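Coelenterazine-binding protein with bound coelenterazine (Renilla muelleri, PDB 2HPS) binds the luciferin coelenterazine and probably makes it available for reaction with luciferase and oxygen only when calcium is bound. Local coordinates at residues A[21-24]-A[30-33]; A[106-111]-A[117-122]. All coordinates share one frame; numbering follows the deposited sequence. Where two conformers were deposited one is given.

Contacts 1 and 2 join equivalent parts of two EF-hand units, the first and the third. In each, the end of a helix or the turn just after it packs on the short strand within the loop. They lie on opposite sides of the chain's centre. The centres of contact 1 and contact 2 are about 24 Å apart, and the nearest atoms of contact 1 and contact 2 are about 9 Å apart. What connects them is the bound c2-hydroxy-coelenterazine. Contact 1 supplies Arg22, whose NE donates a hydrogen bond to ligand O18, and Val23, near C15 of the hydroxybenzyl ring. Contact 2 supplies Met107, whose SE is near C12 of that same ring, and also Ile111, which meets the other benzyl ring at C30.

Contact 1: residues A[21-24]-A[30-33]; sequences QRVD and FISR. With CTZ (c2-hydroxy-coelenterazine), chain B.
Val23 and Asp24 pack on Ile31, while Arg22, just before them, turns to the bound c2-hydroxy-coelenterazine. The Arg22 chain is bent at its second and third torsions. Its NE donates to ligand O18 at 2.9 Å, with an N-H...O angle of 166°. The bond is nearly straight, and O18 lies at the edge of the guanidinium, in its plane. Ligand C20 lies over one face of that group, and NH2 makes a salt bridge with Asp134. A leucine here would probably leave O18 without this donor and the Asp134 carboxylate without its charged mate.

Val23 crosses Ile31 at about a right angle. Its CB lies 3.8 Å from Ile31 CG2. With Val23 CG1 anti to the backbone N (chi1 -175°), that methyl also meets Ile31 CG2, at 3.9 Å. Val23 CG2 faces the pocket instead, 4.0 Å from ligand C15.

This is the first EF-hand of the protein. The turn after helix 6-21 folds back on strand 30-32, and Ile31 pairs through its backbone with Ile76 of the neighbouring strand.

Asp24 meets strand 30-32 through its backbone and CB, and its carboxylate turns to the loop. Ile31 CG2 sits 3.4 Å from Asp24 N and 3.7 Å from Asp24 CB. That N makes a weak hydrogen bond to Gln21 O. In the carboxylate, OD1 accepts from Asp28 N and OD2 from Gly29 N. Asp24 OD1 also comes within 3.2 Å of Phe30 O, but both are acceptors and no bond forms.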
# COMPACT_ATOMS: atom_id res chain seq x y z
N GLN A 21 -7.23 1.35 6.95
CA GLN A 21 -8.64 1.54 6.68
C GLN A 21 -9.01 0.96 5.31
O GLN A 21 -10.16 0.58 5.10
CB GLN A 21 -9.09 3.00 6.80
CG GLN A 21 -9.29 3.40 8.24
CD GLN A 21 -10.36 4.46 8.47
OE1 GLN A 21 -10.87 5.09 7.55
NE2 GLN A 21 -10.68 4.64 9.73
N ARG A 22 -8.02 0.88 4.41
CA ARG A 22 -8.23 0.26 3.11
C ARG A 22 -8.44 -1.25 3.22
O ARG A 22 -9.04 -1.85 2.33
CB ARG A 22 -7.06 0.56 2.15
CG ARG A 22 -6.92 2.05 1.82
CD ARG A 22 -8.19 2.61 1.18
NE ARG A 22 -8.68 1.75 0.10
CZ ARG A 22 -9.87 1.88 -0.49
NH1 ARG A 22 -10.22 1.04 -1.45
NH2 ARG A 22 -10.70 2.85 -0.13
N VAL A 23 -7.97 -1.84 4.32
CA VAL A 23 -8.16 -3.26 4.56
C VAL A 23 -9.58 -3.50 5.12
O VAL A 23 -10.17 -4.57 4.94
CB VAL A 23 -7.04 -3.82 5.47
CG1 VAL A 23 -7.16 -5.36 5.63
CG2 VAL A 23 -5.65 -3.47 4.91
N ASP A 24 -10.14 -2.47 5.76
CA ASP A 24 -11.44 -2.53 6.41
C ASP A 24 -12.59 -2.39 5.41
O ASP A 24 -13.24 -1.34 5.30
CB ASP A 24 -11.53 -1.46 7.52
CG ASP A 24 -12.86 -1.49 8.26
OD1 ASP A 24 -13.56 -2.51 8.20
OD2 ASP A 24 -13.21 -0.48 8.90
N PHE A 30 -12.61 -2.77 12.06
CA PHE A 30 -11.82 -3.96 12.38
C PHE A 30 -11.36 -4.67 11.13
O PHE A 30 -12.03 -4.64 10.10
CB PHE A 30 -12.62 -4.91 13.28
CG PHE A 30 -12.82 -4.38 14.67
CD1 PHE A 30 -11.93 -4.72 15.69
CD2 PHE A 30 -13.88 -3.53 14.96
CE1 PHE A 30 -12.10 -4.22 16.98
CE2 PHE A 30 -14.07 -3.01 16.25
CZ PHE A 30 -13.17 -3.36 17.26
N ILE A 31 -10.21 -5.33 11.23
CA ILE A 31 -9.65 -6.07 10.09
C ILE A 31 -9.08 -7.42 10.53
O ILE A 31 -8.79 -7.64 11.71
CB ILE A 31 -8.57 -5.26 9.34
CG1 ILE A 31 -7.41 -4.85 10.28
CG2 ILE A 31 -9.20 -4.04 8.64
CD1 ILE A 31 -6.18 -4.30 9.52
N SER A 32 -8.90 -8.30 9.56
CA SER A 32 -8.39 -9.63 9.85
C SER A 32 -7.47 -10.09 8.72
O SER A 32 -7.42 -9.47 7.64
CB SER A 32 -9.55 -10.62 9.93
OG SER A 32 -10.10 -10.80 8.65
N ARG A 33 -6.81 -11.22 8.97
CA ARG A 33 -5.92 -11.85 7.99
C ARG A 33 -6.63 -12.05 6.67
O ARG A 33 -6.08 -11.69 5.61
CB ARG A 33 -5.47 -13.19 8.55
CG ARG A 33 -4.30 -13.86 7.86
CD ARG A 33 -3.81 -15.06 8.66
NE ARG A 33 -2.65 -15.69 8.04
CZ ARG A 33 -1.39 -15.36 8.30
NH1 ARG A 33 -1.12 -14.41 9.19
NH2 ARG A 33 -0.39 -15.99 7.69
N1 CTZ B . -3.42 0.03 -1.93
C2 CTZ B . -4.46 -0.76 -1.55
C3 CTZ B . -5.59 0.17 -1.52
N4 CTZ B . -5.20 1.40 -1.86
C5 CTZ B . -5.89 2.56 -1.96
C6 CTZ B . -5.20 3.71 -2.32
N7 CTZ B . -3.87 3.68 -2.58
C8 CTZ B . -3.16 2.54 -2.50
C9 CTZ B . -3.88 1.31 -2.10
C10 CTZ B . -4.41 -2.24 -1.25
C11 CTZ B . -3.51 -2.40 -0.05
C12 CTZ B . -2.28 -3.04 -0.19
C13 CTZ B . -1.42 -3.19 0.90
C14 CTZ B . -1.83 -2.69 2.14
C15 CTZ B . -3.06 -2.04 2.29
C16 CTZ B . -3.91 -1.89 1.19
O17 CTZ B . -0.99 -2.84 3.20
O18 CTZ B . -6.81 -0.12 -1.20
C19 CTZ B . -5.94 4.99 -2.46
C20 CTZ B . -7.02 5.30 -1.63
C21 CTZ B . -7.70 6.50 -1.80
C22 CTZ B . -7.33 7.39 -2.82
C23 CTZ B . -6.28 7.08 -3.66
C24 CTZ B . -5.58 5.87 -3.49
O25 CTZ B . -8.03 8.55 -2.96
C26 CTZ B . -1.67 2.47 -2.76
C27 CTZ B . -1.43 2.30 -4.24
C28 CTZ B . -0.88 1.13 -4.76
C29 CTZ B . -0.68 1.03 -6.14
C30 CTZ B . -1.05 2.08 -6.98
C31 CTZ B . -1.59 3.26 -6.46
C32 CTZ B . -1.78 3.37 -5.08

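Contact 2: residues A[106-111]-A[117-122]; sequences IMYDCI and GYVSLP. With CTZ (c2-hydroxy-coelenterazine), chain B.
Val119 is the apolar centre of this contact. Its CG1 touches Ile111 CG2 at 3.5 Å and Tyr108 CZ at 3.6 Å. The methyl meets the tyrosine ring obliquely. With chi1 at -51°, Ile111 CG1 lies anti to the carbonyl carbon, and this leaves CG2 anti to the backbone N, on the side of Val119.

The tyrosine hydroxyl lies close against the backbone of 117-119, with Tyr108 OH 3.2 Å from Tyr118 CA. The amides of Tyr118 and Val119 are also near, but their angles are too poor for hydrogen bonds. The hydroxyl is instead hydrogen-bonded to Ile155 O of strand 154-156. Val119 pairs through its backbone with the same residue.

Ligand contacts come from the helix. Ile111 CD1 lies 3.9 Å from C30 of c2-hydroxy-coelenterazine, and the selenomethionine Met107 puts SE 4.0 Å from C12.

Helical segment 106-111 and strand 118-120 run at 58° to each other, with the first part of the loop between them. Gly117 takes a positive phi at the turn into the strand, and Ser120 N-caps the next helix. This is the third EF-hand, and Tyr118 probably belongs to its calcium site, which holds no metal here.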
# COMPACT_ATOMS: atom_id res chain seq x y z
N ILE A 106 5.95 -5.86 -6.02
CA ILE A 106 5.03 -6.86 -6.59
C ILE A 106 3.81 -6.18 -7.19
O ILE A 106 3.43 -6.46 -8.34
CB ILE A 106 4.63 -7.94 -5.55
CG1 ILE A 106 5.85 -8.81 -5.21
CG2 ILE A 106 3.43 -8.79 -6.06
CD1 ILE A 106 5.54 -9.91 -4.21
N MSE A 107 3.21 -5.25 -6.44
CA MSE A 107 2.07 -4.49 -6.95
C MSE A 107 2.43 -3.70 -8.19
O MSE A 107 1.68 -3.68 -9.15
CB MSE A 107 1.46 -3.60 -5.89
CG MSE A 107 0.98 -4.40 -4.72
SE MSE A 107 0.13 -3.26 -3.37
CE MSE A 107 -0.99 -2.71 -4.13
N TYR A 108 3.60 -3.05 -8.19
CA TYR A 108 4.01 -2.29 -9.37
C TYR A 108 4.08 -3.19 -10.60
O TYR A 108 3.58 -2.82 -11.68
CB TYR A 108 5.33 -1.53 -9.15
CG TYR A 108 5.65 -0.63 -10.33
CD1 TYR A 108 5.20 0.68 -10.37
CD2 TYR A 108 6.35 -1.13 -11.44
CE1 TYR A 108 5.46 1.51 -11.47
CE2 TYR A 108 6.61 -0.32 -12.55
CZ TYR A 108 6.18 0.99 -12.56
OH TYR A 108 6.42 1.81 -13.64
N ASP A 109 4.71 -4.36 -10.47
CA ASP A 109 4.77 -5.32 -11.58
C ASP A 109 3.38 -5.66 -12.11
O ASP A 109 3.20 -5.82 -13.32
CB ASP A 109 5.45 -6.61 -11.14
CG ASP A 109 6.97 -6.48 -11.07
OD1 ASP A 109 7.49 -5.41 -11.47
OD2 ASP A 109 7.62 -7.45 -10.64
N CYS A 110 2.41 -5.79 -11.20
CA CYS A 110 1.03 -6.10 -11.60
C CYS A 110 0.39 -4.96 -12.41
O CYS A 110 -0.39 -5.21 -13.35
CB CYS A 110 0.19 -6.46 -10.38
SG CYS A 110 0.67 -8.01 -9.60
N ILE A 111 0.74 -3.72 -12.09
CA ILE A 111 0.24 -2.58 -12.88
C ILE A 111 0.90 -2.53 -14.27
O ILE A 111 0.26 -2.20 -15.28
CB ILE A 111 0.51 -1.23 -12.17
CG1 ILE A 111 0.01 -1.25 -10.72
CG2 ILE A 111 -0.16 -0.07 -12.93
CD1 ILE A 111 0.43 -0.01 -9.90
N GLY A 117 8.82 -1.10 -16.90
CA GLY A 117 9.23 -0.16 -15.86
C GLY A 117 8.54 1.20 -15.96
O GLY A 117 9.04 2.18 -15.41
N TYR A 118 7.42 1.23 -16.68
CA TYR A 118 6.52 2.40 -16.76
C TYR A 118 5.06 1.98 -16.65
O TYR A 118 4.68 0.92 -17.14
CB TYR A 118 6.69 3.16 -18.08
CG TYR A 118 8.06 3.73 -18.25
CD1 TYR A 118 8.42 4.95 -17.68
CD2 TYR A 118 9.03 3.02 -18.97
CE1 TYR A 118 9.72 5.46 -17.83
CE2 TYR A 118 10.31 3.51 -19.13
CZ TYR A 118 10.65 4.72 -18.55
OH TYR A 118 11.94 5.19 -18.73
N VAL A 119 4.25 2.83 -16.03
CA VAL A 119 2.81 2.60 -15.98
C VAL A 119 2.05 3.86 -16.41
O VAL A 119 2.37 4.96 -15.98
CB VAL A 119 2.32 2.09 -14.57
CG1 VAL A 119 3.01 0.78 -14.18
CG2 VAL A 119 2.53 3.13 -13.47
N SER A 120 1.05 3.69 -17.28
CA SER A 120 0.24 4.80 -17.75
C SER A 120 -0.98 4.99 -16.84
O SER A 120 -1.27 4.14 -15.98
CB SER A 120 -0.29 4.48 -19.15
OG SER A 120 -1.20 3.37 -19.08
N LEU A 121 -1.71 6.08 -17.08
CA LEU A 121 -2.95 6.30 -16.35
C LEU A 121 -3.96 5.14 -16.50
O LEU A 121 -4.46 4.65 -15.49
CB LEU A 121 -3.58 7.66 -16.67
CG LEU A 121 -4.96 7.94 -16.07
CD1 LEU A 121 -4.94 7.93 -14.54
CD2 LEU A 121 -5.46 9.29 -16.61
N PRO A 122 -4.29 4.73 -17.75
CA PRO A 122 -5.22 3.60 -17.87
C PRO A 122 -4.80 2.37 -17.05
O PRO A 122 -5.64 1.76 -16.39
CB PRO A 122 -5.19 3.29 -19.37
CG PRO A 122 -4.95 4.63 -19.99
CD PRO A 122 -3.95 5.29 -19.08
N1 CTZ B . -3.42 0.03 -1.93
C2 CTZ B . -4.46 -0.76 -1.55
C3 CTZ B . -5.59 0.17 -1.52
N4 CTZ B . -5.20 1.40 -1.86
C5 CTZ B . -5.89 2.56 -1.96
C6 CTZ B . -5.20 3.71 -2.32
N7 CTZ B . -3.87 3.68 -2.58
C8 CTZ B . -3.16 2.54 -2.50
C9 CTZ B . -3.88 1.31 -2.10
C10 CTZ B . -4.41 -2.24 -1.25
C11 CTZ B . -3.51 -2.40 -0.05
C12 CTZ B . -2.28 -3.04 -0.19
C13 CTZ B . -1.42 -3.19 0.90
C14 CTZ B . -1.83 -2.69 2.14
C15 CTZ B . -3.06 -2.04 2.29
C16 CTZ B . -3.91 -1.89 1.19
O17 CTZ B . -0.99 -2.84 3.20
O18 CTZ B . -6.81 -0.12 -1.20
C19 CTZ B . -5.94 4.99 -2.46
C20 CTZ B . -7.02 5.30 -1.63
C21 CTZ B . -7.70 6.50 -1.80
C22 CTZ B . -7.33 7.39 -2.82
C23 CTZ B . -6.28 7.08 -3.66
C24 CTZ B . -5.58 5.87 -3.49
O25 CTZ B . -8.03 8.55 -2.96
C26 CTZ B . -1.67 2.47 -2.76
C27 CTZ B . -1.43 2.30 -4.24
C28 CTZ B . -0.88 1.13 -4.76
C29 CTZ B . -0.68 1.03 -6.14
C30 CTZ B . -1.05 2.08 -6.98
C31 CTZ B . -1.59 3.26 -6.46
C32 CTZ B . -1.78 3.37 -5.08